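Local coordinates for protein manganese lipoxygenase (Gaeumannomyces graminis, PDB 5FX8) that oxygenates linoleic and alpha-linolenic acids with a manganese centre, giving 11S- and 13R-hydroperoxy fatty acids, the 11S product being converted to the 13R form, at residues Q413-S418 / P566-A571; A407-M412 / Q462-L467; T48-D53 / D310-M315. One frame throughout, in Å; residues are numbered along the deposited sequence.

Contact 1 (Q413-S418 / P566-A571); sequences QAFVDS and PGYAAA
Ser418 N donates to Ala414 O at 2.9 Å, a helical bond that sets Ser418 one turn beyond Ala414 on the face turned to 566-571. No hydrogen bond joins the two segments. Ser418 carries its hydroxyl anti to its own N (chi1 160°), which extends OG toward the first turn of the partner helix; there it rests 3.7 Å from Gly567 CA. Gly567, having no side chain, lets this oxygen come directly against its backbone. One turn away Ala414 and Ala571 meet methyl to methyl, CB to CB, at 3.5 Å. Beside this row of small residues stand two aromatic rings. Phe415 and Tyr568 leave their helices on the same flank, and CD1 of Phe415 comes to CD2 of Tyr568 at 3.5 Å, near the plane of the tyrosine ring at its edge. The planes are nearly perpendicular (86°), with centroids 5.8 Å apart, but the rings are offset into an oblique pair. The Tyr568 hydroxyl is bonded to Phe555 O, which fixes the far end of the ring, and Phe411 meets the same ring edge-to-face. With axes 8.6 Å apart and directions 173° apart, this is a close antiparallel helix pair built on alanine, serine and glycine, within the largely helical catalytic domain of lipoxygenases.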
loop_
_atom_site.group_PDB
_atom_site.type_symbol
_atom_site.label_atom_id
_atom_site.label_comp_id
_atom_site.label_asym_id
_atom_site.label_seq_id
_atom_site.Cartn_x
_atom_site.Cartn_y
_atom_site.Cartn_z
ATOM N N GLN A 413 -1.746 -17.072 19.029
ATOM C CA GLN A 413 -1.824 -18.146 20.007
ATOM C C GLN A 413 -1.946 -17.582 21.409
ATOM O O GLN A 413 -2.796 -18.011 22.190
ATOM C CB GLN A 413 -0.605 -19.045 19.896
ATOM C CG GLN A 413 -0.720 -20.290 20.747
ATOM C CD GLN A 413 -1.627 -21.344 20.132
ATOM O OE1 GLN A 413 -1.323 -21.881 19.067
ATOM N NE2 GLN A 413 -2.737 -21.654 20.804
ATOM N N ALA A 414 -1.134 -16.584 21.736
ATOM C CA ALA A 414 -1.277 -16.014 23.065
ATOM C C ALA A 414 -2.598 -15.269 23.216
ATOM O O ALA A 414 -3.170 -15.258 24.301
ATOM C CB ALA A 414 -0.098 -15.113 23.390
ATOM N N PHE A 415 -3.112 -14.669 22.147
ATOM C CA PHE A 415 -4.375 -13.950 22.229
ATOM C C PHE A 415 -5.537 -14.900 22.472
ATOM O O PHE A 415 -6.416 -14.610 23.286
ATOM C CB PHE A 415 -4.583 -13.128 20.952
ATOM C CG PHE A 415 -5.977 -12.619 20.775
ATOM C CD1 PHE A 415 -6.513 -11.705 21.650
ATOM C CD2 PHE A 415 -6.749 -13.050 19.731
ATOM C CE1 PHE A 415 -7.778 -11.250 21.502
ATOM C CE2 PHE A 415 -8.038 -12.573 19.564
ATOM C CZ PHE A 415 -8.545 -11.680 20.454
ATOM N N VAL A 416 -5.547 -16.039 21.783
ATOM C CA VAL A 416 -6.612 -17.016 21.951
ATOM C C VAL A 416 -6.527 -17.652 23.324
ATOM O O VAL A 416 -7.540 -17.779 24.018
ATOM C CB VAL A 416 -6.570 -18.068 20.829
ATOM C CG1 VAL A 416 -7.555 -19.189 21.086
ATOM C CG2 VAL A 416 -6.909 -17.431 19.541
ATOM N N ASP A 417 -5.315 -18.018 23.760
ATOM C CA ASP A 417 -5.172 -18.551 25.109
ATOM C C ASP A 417 -5.594 -17.528 26.158
ATOM O O ASP A 417 -6.231 -17.878 27.147
ATOM C CB ASP A 417 -3.739 -19.015 25.363
ATOM C CG ASP A 417 -3.350 -20.259 24.559
ATOM O OD1 ASP A 417 -4.214 -21.068 24.137
ATOM O OD2 ASP A 417 -2.132 -20.413 24.352
ATOM N N SER A 418 -5.285 -16.256 25.948
ATOM C CA SER A 418 -5.706 -15.255 26.920
ATOM C C SER A 418 -7.227 -15.114 26.961
ATOM O O SER A 418 -7.813 -14.897 28.028
ATOM C CB SER A 418 -5.035 -13.922 26.602
ATOM O OG SER A 418 -5.726 -12.825 27.194
ATOM N N PRO A 566 -4.687 -8.516 30.459
ATOM C CA PRO A 566 -3.215 -8.471 30.532
ATOM C C PRO A 566 -2.509 -9.337 29.515
ATOM O O PRO A 566 -1.482 -8.926 28.954
ATOM C CB PRO A 566 -2.933 -8.956 31.959
ATOM C CG PRO A 566 -4.140 -8.636 32.695
ATOM C CD PRO A 566 -5.281 -8.847 31.759
ATOM N N GLY A 567 -3.032 -10.543 29.287
ATOM C CA GLY A 567 -2.442 -11.434 28.309
ATOM C C GLY A 567 -2.391 -10.835 26.919
ATOM O O GLY A 567 -1.425 -11.052 26.186
ATOM N N TYR A 568 -3.413 -10.057 26.543
ATOM C CA TYR A 568 -3.369 -9.374 25.255
ATOM C C TYR A 568 -2.173 -8.431 25.183
ATOM O O TYR A 568 -1.459 -8.405 24.175
ATOM C CB TYR A 568 -4.675 -8.621 24.984
ATOM C CG TYR A 568 -4.694 -7.951 23.638
ATOM C CD1 TYR A 568 -4.085 -6.728 23.466
ATOM C CD2 TYR A 568 -5.296 -8.545 22.531
ATOM C CE1 TYR A 568 -4.050 -6.121 22.248
ATOM C CE2 TYR A 568 -5.266 -7.935 21.302
ATOM C CZ TYR A 568 -4.640 -6.718 21.180
ATOM O OH TYR A 568 -4.575 -6.037 20.007
ATOM N N ALA A 569 -1.915 -7.669 26.252
ATOM C CA ALA A 569 -0.850 -6.674 26.191
ATOM C C ALA A 569 0.529 -7.319 26.237
ATOM O O ALA A 569 1.484 -6.802 25.637
ATOM C CB ALA A 569 -1.014 -5.659 27.309
ATOM N N ALA A 570 0.646 -8.461 26.909
ATOM C CA ALA A 570 1.908 -9.182 26.881
ATOM C C ALA A 570 2.161 -9.782 25.505
ATOM O O ALA A 570 3.298 -9.775 25.017
ATOM C CB ALA A 570 1.917 -10.261 27.961
ATOM N N ALA A 571 1.116 -10.313 24.857
ATOM C CA ALA A 571 1.323 -10.826 23.506
ATOM C C ALA A 571 1.672 -9.695 22.554
ATOM O O ALA A 571 2.500 -9.863 21.656
ATOM C CB ALA A 571 0.101 -11.598 23.015
#

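Contact 2 (A407-M412 / Q462-L467); sequences AIRRFM and QLVDVL
Arg409 reaches segment 462-467 of helix 460-481 with an extended chain and lays its guanidinium across Val464. CG1 of that valine sits under the centre of one face, 3.5 Å from Arg409 CZ, while Asp465 OD1 lies at the edge, near the guanidinium plane. Arg409 and Asp465 form a salt bridge in which the single oxygen OD1 receives both terminal nitrogens: NH1 is modelled at 2.5 Å from it, a value too short to be taken literally at this resolution, and NH2 adds a weak bond at 3.0 Å. The carboxylate is turned 51° from the guanidinium plane, so the two groups do not form a flat two-oxygen pair. Although CB of Asp465 leaves the helix away from 407-412, the carboxylate swings round to the arginine. Three residues on, Met412 takes over on the buried side. A bend at chi2 (-56°) turns the Met412 thioether across Leu467 at about a right angle, with SD 3.6 Å from Leu467 CB and the methyl CE at Leu467 O. Met412 O lies 4.1 Å from Val464 CG2. The same methionine also packs on Thr468 and Ala471. The segment axes are 9.3 Å apart and cross at 134°, an oblique packing of helix 396-420 on helix 460-481, which in the helical lipoxygenase fold carries the manganese ligand His478.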
loop_
_atom_site.group_PDB
_atom_site.type_symbol
_atom_site.label_atom_id
_atom_site.label_comp_id
_atom_site.label_asym_id
_atom_site.label_seq_id
_atom_site.Cartn_x
_atom_site.Cartn_y
_atom_site.Cartn_z
ATOM N N ALA A 407 5.795 -14.711 13.855
ATOM C CA ALA A 407 5.507 -13.699 14.858
ATOM C C ALA A 407 4.001 -13.508 15.029
ATOM O O ALA A 407 3.493 -13.376 16.153
ATOM C CB ALA A 407 6.187 -12.394 14.469
ATOM N N ILE A 408 3.267 -13.509 13.922
ATOM C CA ILE A 408 1.827 -13.309 13.987
ATOM C C ILE A 408 1.164 -14.479 14.691
ATOM O O ILE A 408 0.181 -14.321 15.412
ATOM C CB ILE A 408 1.274 -13.112 12.564
ATOM C CG1 ILE A 408 1.847 -11.835 11.935
ATOM C CG2 ILE A 408 -0.251 -13.163 12.533
ATOM C CD1 ILE A 408 1.292 -11.528 10.580
ATOM N N ARG A 409 1.678 -15.678 14.469
ATOM C CA ARG A 409 1.025 -16.852 15.007
ATOM C C ARG A 409 1.305 -16.960 16.482
ATOM O O ARG A 409 0.402 -17.240 17.267
ATOM C CB ARG A 409 1.474 -18.104 14.271
ATOM C CG ARG A 409 0.773 -19.311 14.793
ATOM C CD ARG A 409 0.891 -20.539 13.945
ATOM N NE ARG A 409 0.011 -21.547 14.511
ATOM C CZ ARG A 409 -1.200 -21.840 14.060
ATOM N NH1 ARG A 409 -1.676 -21.219 12.976
ATOM N NH2 ARG A 409 -1.927 -22.770 14.681
ATOM N N ARG A 410 2.538 -16.675 16.884
ATOM C CA ARG A 410 2.802 -16.557 18.304
ATOM C C ARG A 410 1.820 -15.592 18.955
ATOM O O ARG A 410 1.188 -15.933 19.962
ATOM C CB ARG A 410 4.239 -16.131 18.535
ATOM C CG ARG A 410 4.612 -16.047 19.982
ATOM C CD ARG A 410 6.009 -15.513 20.118
ATOM N NE ARG A 410 6.947 -16.256 19.275
ATOM C CZ ARG A 410 7.543 -17.384 19.659
ATOM N NH1 ARG A 410 7.296 -17.897 20.871
ATOM N NH2 ARG A 410 8.380 -18.006 18.837
ATOM N N PHE A 411 1.655 -14.392 18.385
ATOM C CA PHE A 411 0.703 -13.468 18.987
ATOM C C PHE A 411 -0.697 -14.060 19.023
ATOM O O PHE A 411 -1.398 -13.940 20.027
ATOM C CB PHE A 411 0.666 -12.134 18.262
ATOM C CG PHE A 411 -0.416 -11.236 18.755
ATOM C CD1 PHE A 411 -1.686 -11.290 18.212
ATOM C CD2 PHE A 411 -0.176 -10.359 19.778
ATOM C CE1 PHE A 411 -2.663 -10.504 18.677
ATOM C CE2 PHE A 411 -1.157 -9.552 20.236
ATOM C CZ PHE A 411 -2.406 -9.633 19.694
ATOM N N MET A 412 -1.150 -14.649 17.923
ATOM C CA MET A 412 -2.531 -15.092 17.894
ATOM C C MET A 412 -2.741 -16.214 18.879
ATOM O O MET A 412 -3.800 -16.314 19.496
ATOM C CB MET A 412 -2.943 -15.521 16.487
ATOM C CG MET A 412 -3.146 -14.396 15.532
ATOM S SD MET A 412 -4.336 -13.152 16.060
ATOM C CE MET A 412 -4.292 -12.094 14.627
ATOM N N GLN A 462 -7.589 -24.175 15.245
ATOM C CA GLN A 462 -8.342 -23.753 14.070
ATOM C C GLN A 462 -8.604 -22.261 14.108
ATOM O O GLN A 462 -8.368 -21.551 13.124
ATOM C CB GLN A 462 -9.657 -24.515 13.973
ATOM C CG GLN A 462 -9.486 -25.944 13.591
ATOM C CD GLN A 462 -10.787 -26.667 13.487
ATOM O OE1 GLN A 462 -11.315 -27.154 14.480
ATOM N NE2 GLN A 462 -11.320 -26.748 12.274
ATOM N N LEU A 463 -9.094 -21.771 15.239
ATOM C CA LEU A 463 -9.271 -20.345 15.375
ATOM C C LEU A 463 -7.951 -19.609 15.167
ATOM O O LEU A 463 -7.914 -18.569 14.503
ATOM C CB LEU A 463 -9.882 -20.042 16.738
ATOM C CG LEU A 463 -10.125 -18.556 16.931
ATOM C CD1 LEU A 463 -11.066 -18.091 15.859
ATOM C CD2 LEU A 463 -10.645 -18.238 18.288
ATOM N N VAL A 464 -6.857 -20.145 15.705
ATOM C CA VAL A 464 -5.558 -19.499 15.557
ATOM C C VAL A 464 -5.141 -19.466 14.090
ATOM O O VAL A 464 -4.522 -18.500 13.632
ATOM C CB VAL A 464 -4.506 -20.199 16.444
ATOM C CG1 VAL A 464 -3.124 -19.723 16.147
ATOM C CG2 VAL A 464 -4.791 -19.945 17.876
ATOM N N ASP A 465 -5.471 -20.515 13.331
ATOM C CA ASP A 465 -5.191 -20.507 11.897
ATOM C C ASP A 465 -5.945 -19.400 11.189
ATOM O O ASP A 465 -5.377 -18.676 10.375
ATOM C CB ASP A 465 -5.567 -21.831 11.271
ATOM C CG ASP A 465 -4.616 -22.929 11.613
ATOM O OD1 ASP A 465 -3.517 -22.645 12.155
ATOM O OD2 ASP A 465 -4.994 -24.087 11.329
ATOM N N VAL A 466 -7.230 -19.274 11.479
ATOM C CA VAL A 466 -8.051 -18.239 10.865
ATOM C C VAL A 466 -7.488 -16.851 11.149
ATOM O O VAL A 466 -7.245 -16.060 10.228
ATOM C CB VAL A 466 -9.505 -18.384 11.344
ATOM C CG1 VAL A 466 -10.328 -17.160 11.003
ATOM C CG2 VAL A 466 -10.100 -19.591 10.723
ATOM N N LEU A 467 -7.253 -16.541 12.424
ATOM C CA LEU A 467 -6.769 -15.217 12.795
ATOM C C LEU A 467 -5.360 -14.949 12.264
ATOM O O LEU A 467 -5.048 -13.824 11.848
ATOM C CB LEU A 467 -6.825 -15.059 14.308
ATOM C CG LEU A 467 -8.185 -15.317 14.952
ATOM C CD1 LEU A 467 -8.178 -15.056 16.439
ATOM C CD2 LEU A 467 -9.260 -14.475 14.280
#

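Contact 3 (T48-D53 / D310-M315); sequences TLPNND and DRHPVM. Unlike the reference sequence in segment 48-53: Asn52 (reference Lys).
Arg311 and Asp53 meet at about a right angle, and their flat groups are almost perpendicular, the carboxylate plane 89° from that of the guanidinium. Arg311 NH2 donates to Asp53 OD2 at 3.2 Å, on the syn side and 17° out of the carboxylate plane; NH1 adds a weak bond to the same oxygen. Arg59 forms a second salt bridge to OD2, so two arginines share it. Thr48 runs alongside Arg311 in the same direction, and a water joins their ends: it accepts from Arg311 NH1 at 2.8 Å, at the guanidinium edge, and is 3.1 Å from Thr48 OG1. Thr48 N donates to Arg311 O at 3.0 Å, tying the loop before helix 56-69 to the residue just ahead of His312, the N-cap of helix 313-321. With CG anti to the backbone N (chi1 -162°), the imidazole turns its ND1 edge to the first turn of the helix and accepts from Val314 N at 3.1 Å, the donor in the ring plane. The ring's other nitrogen, NE2, is hydrogen-bonded to Asp433 OD2. The Leu49 side chain runs at a slant to that of His312, CD2 3.6 Å from His312 NE2, while Pro50 CD approaches His312 CD2 at 3.9 Å.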
loop_
_atom_site.group_PDB
_atom_site.type_symbol
_atom_site.label_atom_id
_atom_site.label_comp_id
_atom_site.label_asym_id
_atom_site.label_seq_id
_atom_site.Cartn_x
_atom_site.Cartn_y
_atom_site.Cartn_z
ATOM N N THR A 48 -15.314 -9.040 26.200
ATOM C CA THR A 48 -15.483 -10.307 26.890
ATOM C C THR A 48 -16.148 -11.328 25.979
ATOM O O THR A 48 -16.762 -10.988 24.972
ATOM C CB THR A 48 -16.343 -10.177 28.151
ATOM O OG1 THR A 48 -17.633 -9.707 27.776
ATOM C CG2 THR A 48 -15.741 -9.230 29.164
ATOM N N LEU A 49 -16.052 -12.583 26.371
ATOM C CA LEU A 49 -16.779 -13.665 25.744
ATOM C C LEU A 49 -18.242 -13.643 26.167
ATOM O O LEU A 49 -18.586 -13.068 27.194
ATOM C CB LEU A 49 -16.157 -14.998 26.118
ATOM C CG LEU A 49 -14.799 -15.277 25.495
ATOM C CD1 LEU A 49 -14.320 -16.637 25.964
ATOM C CD2 LEU A 49 -14.899 -15.222 23.991
ATOM N N PRO A 50 -19.138 -14.233 25.369
ATOM C CA PRO A 50 -20.545 -14.291 25.774
ATOM C C PRO A 50 -20.830 -15.345 26.816
ATOM O O PRO A 50 -21.865 -15.264 27.478
ATOM C CB PRO A 50 -21.263 -14.616 24.467
ATOM C CG PRO A 50 -20.265 -15.356 23.691
ATOM C CD PRO A 50 -18.961 -14.705 23.986
ATOM N N ASN A 51 -19.927 -16.309 26.987
ATOM C CA ASN A 51 -20.161 -17.459 27.860
ATOM C C ASN A 51 -20.683 -17.036 29.229
ATOM O O ASN A 51 -21.735 -17.506 29.677
ATOM C CB ASN A 51 -18.866 -18.266 27.982
ATOM C CG ASN A 51 -18.197 -18.511 26.622
ATOM O OD1 ASN A 51 -18.212 -17.637 25.755
ATOM N ND2 ASN A 51 -17.613 -19.697 26.432
ATOM N N ASN A 52 -20.006 -16.104 29.887
ATOM C CA ASN A 52 -20.432 -15.781 31.243
ATOM C C ASN A 52 -20.806 -14.324 31.421
ATOM O O ASN A 52 -20.421 -13.679 32.398
ATOM C CB ASN A 52 -19.346 -16.167 32.214
ATOM C CG ASN A 52 -19.147 -17.621 32.221
ATOM O OD1 ASN A 52 -20.027 -18.366 32.601
ATOM N ND2 ASN A 52 -18.006 -18.053 31.766
ATOM N N ASP A 53 -21.577 -13.825 30.480
ATOM C CA ASP A 53 -21.946 -12.440 30.417
ATOM C C ASP A 53 -23.336 -12.267 31.006
ATOM O O ASP A 53 -24.280 -12.902 30.517
ATOM C CB ASP A 53 -21.912 -11.991 28.962
ATOM C CG ASP A 53 -22.029 -10.523 28.809
ATOM O OD1 ASP A 53 -22.505 -9.859 29.732
ATOM O OD2 ASP A 53 -21.675 -10.017 27.745
ATOM N N ASP A 310 -20.159 -6.807 19.110
ATOM C CA ASP A 310 -19.135 -5.794 19.075
ATOM C C ASP A 310 -18.195 -5.886 20.283
ATOM O O ASP A 310 -17.041 -5.458 20.188
ATOM C CB ASP A 310 -19.798 -4.431 18.956
ATOM C CG ASP A 310 -20.371 -4.163 17.556
ATOM O OD1 ASP A 310 -19.946 -4.770 16.528
ATOM O OD2 ASP A 310 -21.253 -3.291 17.483
ATOM N N ARG A 311 -18.631 -6.468 21.402
ATOM C CA ARG A 311 -17.774 -6.582 22.581
ATOM C C ARG A 311 -16.983 -7.875 22.622
ATOM O O ARG A 311 -16.228 -8.085 23.560
ATOM C CB ARG A 311 -18.595 -6.435 23.865
ATOM C CG ARG A 311 -19.350 -5.129 23.925
ATOM C CD ARG A 311 -20.063 -4.912 25.252
ATOM N NE ARG A 311 -21.288 -5.695 25.447
ATOM C CZ ARG A 311 -21.444 -6.621 26.387
ATOM N NH1 ARG A 311 -20.453 -6.904 27.221
ATOM N NH2 ARG A 311 -22.590 -7.269 26.497
ATOM N N HIS A 312 -17.115 -8.714 21.633
ATOM C CA HIS A 312 -16.318 -9.925 21.530
ATOM C C HIS A 312 -14.865 -9.600 21.190
ATOM O O HIS A 312 -14.607 -8.834 20.260
ATOM C CB HIS A 312 -16.904 -10.805 20.469
ATOM C CG HIS A 312 -16.465 -12.218 20.559
ATOM N ND1 HIS A 312 -15.157 -12.597 20.412
ATOM C CD2 HIS A 312 -17.161 -13.349 20.775
ATOM C CE1 HIS A 312 -15.064 -13.904 20.529
ATOM N NE2 HIS A 312 -16.268 -14.383 20.753
ATOM N N PRO A 313 -13.892 -10.174 21.904
ATOM C CA PRO A 313 -12.473 -9.827 21.644
ATOM C C PRO A 313 -11.985 -10.135 20.234
ATOM O O PRO A 313 -11.111 -9.432 19.694
ATOM C CB PRO A 313 -11.731 -10.661 22.700
ATOM C CG PRO A 313 -12.740 -10.848 23.772
ATOM C CD PRO A 313 -14.046 -11.009 23.103
ATOM N N VAL A 314 -12.525 -11.175 19.624
ATOM C CA VAL A 314 -12.137 -11.501 18.262
ATOM C C VAL A 314 -12.702 -10.474 17.282
ATOM O O VAL A 314 -12.048 -10.117 16.297
ATOM C CB VAL A 314 -12.571 -12.931 17.915
ATOM C CG1 VAL A 314 -12.265 -13.214 16.505
ATOM C CG2 VAL A 314 -11.843 -13.897 18.773
ATOM N N MET A 315 -13.908 -9.963 17.554
ATOM C CA MET A 315 -14.479 -8.908 16.733
ATOM C C MET A 315 -13.598 -7.682 16.731
ATOM O O MET A 315 -13.433 -7.042 15.695
ATOM C CB MET A 315 -15.876 -8.532 17.226
ATOM C CG MET A 315 -16.667 -7.626 16.273
ATOM S SD MET A 315 -17.078 -8.500 14.760
ATOM C CE MET A 315 -15.997 -7.770 13.561
HETATM O O HOH W 1 -17.692 -6.571 27.660
#

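How the contacts relate
Contacts 1 and 2 use consecutive segments of helix 396-420, their centres about 11 Å apart, with their segments alternating along the chain; Val416 CG2 and Val464 CG2, 3.7 Å apart, join them. Contact 3 lies about 15 Å from contact 1 and about 18 Å from contact 2, centre to centre. Phe415 links it to contact 1, with CZ 3.5 Å from Pro313 O, and Leu467 CD2 meets Val314 CG1 at 3.9 Å to link it to contact 2. All three lie away from the manganese site, although helix 460-481 of contact 2 runs on to the ligand His478. At contact 3, the Pro50 side chain is about 7 Å from an N-acetylglucosamine, probably of the glycan on Asn60.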